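Local coordinates for tetracycline repressor protein class G (Acinetobacter baumannii, PDB 6RX9), which represses the tetracycline resistance gene by binding its operator DNA and loses affinity for that DNA when tetracycline binds, at residues 9-23 with 45-59. Sequence-based numbering, arbitrary orientation.
Sequences VIAAALELLNEVGMD and FQNKRALLDALAEAM
Ile10 is a knob in a hole on helix 48-59 formed by Leu51, Ala54, Leu55 and Ala58, in the N-terminal DNA-binding domain of the TetR fold. Helix 9-20 crosses helix 48-59, which follows the helix-turn-helix, at a right angle, their axes 10.5 Å apart at closest approach. The two branches of Ile10 part: CD1 reaches Ala54 CB at 3.7 Å, while CG2, anti to the backbone N, turns to Leu55 CD2 and Ala58 CB. Ile10 CD1 also lies 3.6 Å from Phe45 CZ, the two side chains crossing almost perpendicularly. Val9 CG1 meets the same ring in its plane, at the CE2 edge, and Leu51 CA lies over the rim of one face. One turn along, Leu55 CD2 fits between Ala13 CB and Leu14 CD2, 3.7 Å from the latter. Leu30 of helix 27-34 touches Val9, Ala13 and Leu51, so the first helix of the helix-turn-helix packs on the same core. At the far end, fully extended Met22 (chi1 -178°) brings CE to Leu52 CD1, crosswise; Ile99 and Arg98 of helix 96-102 also touch Met22, linking the domain to the ligand-binding core. Beside it, Lys48, extended throughout, carries its ammonium to the backbone just beyond the end of helix 9-20. Leu25 O accepts a second bond from NZ, whose bond to Met22 O is 2.8 Å long and lies in the carbonyl plane, with a C=O...NZ angle of 150°.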
loop_
_atom_site.group_PDB
_atom_site.type_symbol
_atom_site.label_atom_id
_atom_site.label_comp_id
_atom_site.label_asym_id
_atom_site.label_seq_id
_atom_site.Cartn_x
_atom_site.Cartn_y
_atom_site.Cartn_z
ATOM N N VAL A 9 -3.090 21.316 19.174
ATOM C CA VAL A 9 -3.293 19.891 19.585
ATOM C C VAL A 9 -2.526 18.971 18.624
ATOM O O VAL A 9 -1.785 18.090 19.104
ATOM C CB VAL A 9 -4.790 19.526 19.636
ATOM C CG1 VAL A 9 -5.006 18.038 19.877
ATOM C CG2 VAL A 9 -5.536 20.339 20.686
ATOM N N ILE A 10 -2.702 19.151 17.314
ATOM C CA ILE A 10 -2.134 18.223 16.288
ATOM C C ILE A 10 -0.617 18.420 16.195
ATOM O O ILE A 10 0.087 17.415 15.953
ATOM C CB ILE A 10 -2.847 18.377 14.930
ATOM C CG1 ILE A 10 -4.289 17.871 15.010
ATOM C CG2 ILE A 10 -2.069 17.679 13.818
ATOM C CD1 ILE A 10 -4.415 16.387 15.290
ATOM N N ALA A 11 -0.124 19.648 16.375
ATOM C CA ALA A 11 1.326 19.955 16.423
ATOM C C ALA A 11 1.993 19.077 17.491
ATOM O O ALA A 11 3.046 18.479 17.195
ATOM C CB ALA A 11 1.548 21.422 16.688
ATOM N N ALA A 12 1.384 18.983 18.677
ATOM C CA ALA A 12 1.864 18.163 19.817
ATOM C C ALA A 12 1.733 16.670 19.491
ATOM O O ALA A 12 2.647 15.903 19.857
ATOM C CB ALA A 12 1.097 18.523 21.065
ATOM N N ALA A 13 0.630 16.272 18.847
ATOM C CA ALA A 13 0.326 14.871 18.473
ATOM C C ALA A 13 1.376 14.358 17.478
ATOM O O ALA A 13 1.767 13.180 17.580
ATOM C CB ALA A 13 -1.070 14.771 17.908
ATOM N N LEU A 14 1.816 15.216 16.552
ATOM C CA LEU A 14 2.845 14.868 15.535
ATOM C C LEU A 14 4.190 14.604 16.225
ATOM O O LEU A 14 4.818 13.579 15.900
ATOM C CB LEU A 14 2.945 15.993 14.501
ATOM C CG LEU A 14 1.818 16.033 13.469
ATOM C CD1 LEU A 14 1.850 17.336 12.686
ATOM C CD2 LEU A 14 1.892 14.844 12.524
ATOM N N GLU A 15 4.608 15.476 17.150
ATOM C CA GLU A 15 5.869 15.314 17.927
ATOM C C GLU A 15 5.813 13.994 18.706
ATOM O O GLU A 15 6.814 13.258 18.689
ATOM C CB GLU A 15 6.099 16.494 18.873
ATOM C CG GLU A 15 6.439 17.782 18.148
ATOM C CD GLU A 15 6.944 18.922 19.015
ATOM O OE1 GLU A 15 6.877 18.810 20.261
ATOM O OE2 GLU A 15 7.400 19.928 18.438
ATOM N N LEU A 16 4.672 13.713 19.346
ATOM C CA LEU A 16 4.440 12.499 20.172
ATOM C C LEU A 16 4.492 11.256 19.275
ATOM O O LEU A 16 5.153 10.277 19.666
ATOM C CB LEU A 16 3.085 12.631 20.876
ATOM C CG LEU A 16 2.781 11.600 21.962
ATOM C CD1 LEU A 16 3.943 11.457 22.936
ATOM C CD2 LEU A 16 1.509 11.977 22.709
ATOM N N LEU A 17 3.837 11.307 18.111
ATOM C CA LEU A 17 3.821 10.207 17.110
ATOM C C LEU A 17 5.260 9.796 16.766
ATOM O O LEU A 17 5.536 8.583 16.754
ATOM C CB LEU A 17 3.057 10.665 15.864
ATOM C CG LEU A 17 3.092 9.709 14.673
ATOM C CD1 LEU A 17 2.550 8.338 15.052
ATOM C CD2 LEU A 17 2.314 10.286 13.500
ATOM N N ASN A 18 6.138 10.766 16.490
ATOM C CA ASN A 18 7.568 10.523 16.151
ATOM C C ASN A 18 8.288 9.872 17.338
ATOM O O ASN A 18 9.150 9.008 17.096
ATOM C CB ASN A 18 8.296 11.801 15.729
ATOM C CG ASN A 18 8.287 12.034 14.233
ATOM O OD1 ASN A 18 8.118 11.101 13.448
ATOM N ND2 ASN A 18 8.483 13.277 13.830
ATOM N N GLU A 19 7.947 10.268 18.568
ATOM C CA GLU A 19 8.637 9.808 19.804
ATOM C C GLU A 19 8.269 8.353 20.121
ATOM O O GLU A 19 9.193 7.595 20.472
ATOM C CB GLU A 19 8.311 10.726 20.985
ATOM C CG GLU A 19 9.071 12.040 20.943
ATOM C CD GLU A 19 8.791 12.983 22.100
ATOM O OE1 GLU A 19 8.561 12.491 23.225
ATOM O OE2 GLU A 19 8.807 14.211 21.872
ATOM N N VAL A 20 6.985 7.980 20.037
ATOM C CA VAL A 20 6.467 6.694 20.605
ATOM C C VAL A 20 5.801 5.830 19.525
ATOM O O VAL A 20 5.677 4.613 19.757
ATOM C CB VAL A 20 5.510 6.941 21.790
ATOM C CG1 VAL A 20 6.161 7.798 22.865
ATOM C CG2 VAL A 20 4.182 7.542 21.352
ATOM N N GLY A 21 5.377 6.416 18.403
ATOM C CA GLY A 21 4.761 5.674 17.288
ATOM C C GLY A 21 3.255 5.539 17.441
ATOM O O GLY A 21 2.721 5.896 18.514
ATOM N N MET A 22 2.614 5.015 16.395
ATOM C CA MET A 22 1.140 4.924 16.202
ATOM C C MET A 22 0.505 4.039 17.285
ATOM O O MET A 22 -0.577 4.402 17.793
ATOM C CB MET A 22 0.870 4.328 14.819
ATOM C CG MET A 22 -0.582 4.213 14.433
ATOM S SD MET A 22 -0.696 3.359 12.839
ATOM C CE MET A 22 -2.460 3.452 12.536
ATOM N N ASP A 23 1.150 2.917 17.619
ATOM C CA ASP A 23 0.604 1.878 18.534
ATOM C C ASP A 23 0.552 2.416 19.971
ATOM O O ASP A 23 -0.452 2.145 20.651
ATOM C CB ASP A 23 1.405 0.575 18.423
ATOM C CG ASP A 23 1.270 -0.120 17.077
ATOM O OD1 ASP A 23 0.310 0.191 16.340
ATOM O OD2 ASP A 23 2.128 -0.975 16.770
ATOM N N PHE A 45 -11.068 15.686 20.081
ATOM C CA PHE A 45 -11.047 14.245 19.709
ATOM C C PHE A 45 -11.576 13.398 20.866
ATOM O O PHE A 45 -10.965 13.430 21.948
ATOM C CB PHE A 45 -9.629 13.818 19.325
ATOM C CG PHE A 45 -8.996 14.700 18.283
ATOM C CD1 PHE A 45 -9.410 14.638 16.961
ATOM C CD2 PHE A 45 -8.007 15.609 18.626
ATOM C CE1 PHE A 45 -8.840 15.460 16.003
ATOM C CE2 PHE A 45 -7.443 16.435 17.666
ATOM C CZ PHE A 45 -7.861 16.360 16.358
ATOM N N GLN A 46 -12.667 12.663 20.636
ATOM C CA GLN A 46 -13.314 11.800 21.658
ATOM C C GLN A 46 -12.681 10.405 21.648
ATOM O O GLN A 46 -12.926 9.652 22.606
ATOM C CB GLN A 46 -14.822 11.709 21.428
ATOM C CG GLN A 46 -15.552 13.024 21.677
ATOM C CD GLN A 46 -15.723 13.826 20.411
ATOM O OE1 GLN A 46 -16.421 13.408 19.491
ATOM N NE2 GLN A 46 -15.094 14.990 20.358
ATOM N N ASN A 47 -11.898 10.067 20.617
ATOM C CA ASN A 47 -11.254 8.730 20.506
ATOM C C ASN A 47 -9.998 8.817 19.631
ATOM O O ASN A 47 -9.822 9.825 18.912
ATOM C CB ASN A 47 -12.246 7.683 19.992
ATOM C CG ASN A 47 -13.001 8.143 18.764
ATOM O OD1 ASN A 47 -12.408 8.357 17.710
ATOM N ND2 ASN A 47 -14.308 8.312 18.893
ATOM N N LYS A 48 -9.155 7.785 19.708
ATOM C CA LYS A 48 -7.866 7.687 18.979
ATOM C C LYS A 48 -8.129 7.706 17.468
ATOM O O LYS A 48 -7.319 8.310 16.750
ATOM C CB LYS A 48 -7.124 6.412 19.388
ATOM C CG LYS A 48 -5.785 6.192 18.702
ATOM C CD LYS A 48 -4.996 5.054 19.304
ATOM C CE LYS A 48 -3.691 4.798 18.585
ATOM N NZ LYS A 48 -2.840 3.851 19.341
ATOM N N ARG A 49 -9.207 7.054 17.020
ATOM C CA ARG A 49 -9.607 6.969 15.588
ATOM C C ARG A 49 -9.733 8.387 15.015
ATOM O O ARG A 49 -9.170 8.641 13.932
ATOM C CB ARG A 49 -10.918 6.187 15.444
ATOM C CG ARG A 49 -11.383 5.978 14.009
ATOM C CD ARG A 49 -10.355 5.267 13.147
ATOM N NE ARG A 49 -9.512 6.188 12.392
ATOM C CZ ARG A 49 -8.383 5.858 11.764
ATOM N NH1 ARG A 49 -7.706 6.784 11.107
ATOM N NH2 ARG A 49 -7.926 4.617 11.801
ATOM N N ALA A 50 -10.431 9.280 15.723
ATOM C CA ALA A 50 -10.653 10.686 15.311
ATOM C C ALA A 50 -9.305 11.409 15.208
ATOM O O ALA A 50 -9.104 12.139 14.219
ATOM C CB ALA A 50 -11.587 11.370 16.279
ATOM N N LEU A 51 -8.406 11.195 16.176
ATOM C CA LEU A 51 -7.040 11.792 16.199
ATOM C C LEU A 51 -6.248 11.318 14.970
ATOM O O LEU A 51 -5.634 12.177 14.296
ATOM C CB LEU A 51 -6.331 11.400 17.499
ATOM C CG LEU A 51 -4.882 11.866 17.627
ATOM C CD1 LEU A 51 -4.781 13.377 17.503
ATOM C CD2 LEU A 51 -4.273 11.396 18.940
ATOM N N LEU A 52 -6.255 10.010 14.693
ATOM C CA LEU A 52 -5.523 9.410 13.541
ATOM C C LEU A 52 -6.037 10.019 12.228
ATOM O O LEU A 52 -5.194 10.313 11.357
ATOM C CB LEU A 52 -5.687 7.885 13.545
ATOM C CG LEU A 52 -4.955 7.138 14.659
ATOM C CD1 LEU A 52 -5.119 5.636 14.498
ATOM C CD2 LEU A 52 -3.481 7.509 14.707
ATOM N N ASP A 53 -7.356 10.196 12.089
ATOM C CA ASP A 53 -7.997 10.841 10.907
ATOM C C ASP A 53 -7.392 12.234 10.686
ATOM O O ASP A 53 -7.058 12.556 9.523
ATOM C CB ASP A 53 -9.517 10.944 11.061
ATOM C CG ASP A 53 -10.259 9.618 10.995
ATOM O OD1 ASP A 53 -9.650 8.616 10.572
ATOM O OD2 ASP A 53 -11.446 9.598 11.377
ATOM N N ALA A 54 -7.256 13.028 11.753
ATOM C CA ALA A 54 -6.722 14.412 11.713
ATOM C C ALA A 54 -5.227 14.395 11.369
ATOM O O ALA A 54 -4.792 15.271 10.595
ATOM C CB ALA A 54 -6.977 15.112 13.024
ATOM N N LEU A 55 -4.469 13.441 11.920
ATOM C CA LEU A 55 -3.017 13.275 11.641
ATOM C C LEU A 55 -2.822 12.947 10.155
ATOM O O LEU A 55 -1.929 13.557 9.535
ATOM C CB LEU A 55 -2.434 12.172 12.532
ATOM C CG LEU A 55 -2.265 12.537 14.007
ATOM C CD1 LEU A 55 -1.912 11.309 14.833
ATOM C CD2 LEU A 55 -1.213 13.620 14.189
ATOM N N ALA A 56 -3.637 12.036 9.612
ATOM C CA ALA A 56 -3.579 11.581 8.203
ATOM C C ALA A 56 -3.826 12.765 7.257
ATOM O O ALA A 56 -3.100 12.878 6.249
ATOM C CB ALA A 56 -4.574 10.470 7.971
ATOM N N GLU A 57 -4.804 13.621 7.566
ATOM C CA GLU A 57 -5.174 14.780 6.709
ATOM C C GLU A 57 -4.032 15.806 6.723
ATOM O O GLU A 57 -3.688 16.315 5.636
ATOM C CB GLU A 57 -6.501 15.398 7.153
ATOM C CG GLU A 57 -7.046 16.411 6.157
ATOM C CD GLU A 57 -8.402 17.012 6.491
ATOM O OE1 GLU A 57 -9.221 16.316 7.121
ATOM O OE2 GLU A 57 -8.638 18.179 6.111
ATOM N N ALA A 58 -3.466 16.091 7.900
ATOM C CA ALA A 58 -2.346 17.045 8.095
ATOM C C ALA A 58 -1.117 16.587 7.300
ATOM O O ALA A 58 -0.469 17.436 6.656
ATOM C CB ALA A 58 -2.026 17.178 9.564
ATOM N N MET A 59 -0.813 15.288 7.329
ATOM C CA MET A 59 0.451 14.733 6.775
ATOM C C MET A 59 0.513 14.903 5.250
ATOM O O MET A 59 1.633 14.842 4.720
ATOM C CB MET A 59 0.618 13.259 7.150
ATOM C CG MET A 59 1.141 13.083 8.562
ATOM S SD MET A 59 1.605 11.384 8.931
ATOM C CE MET A 59 3.018 11.192 7.848
#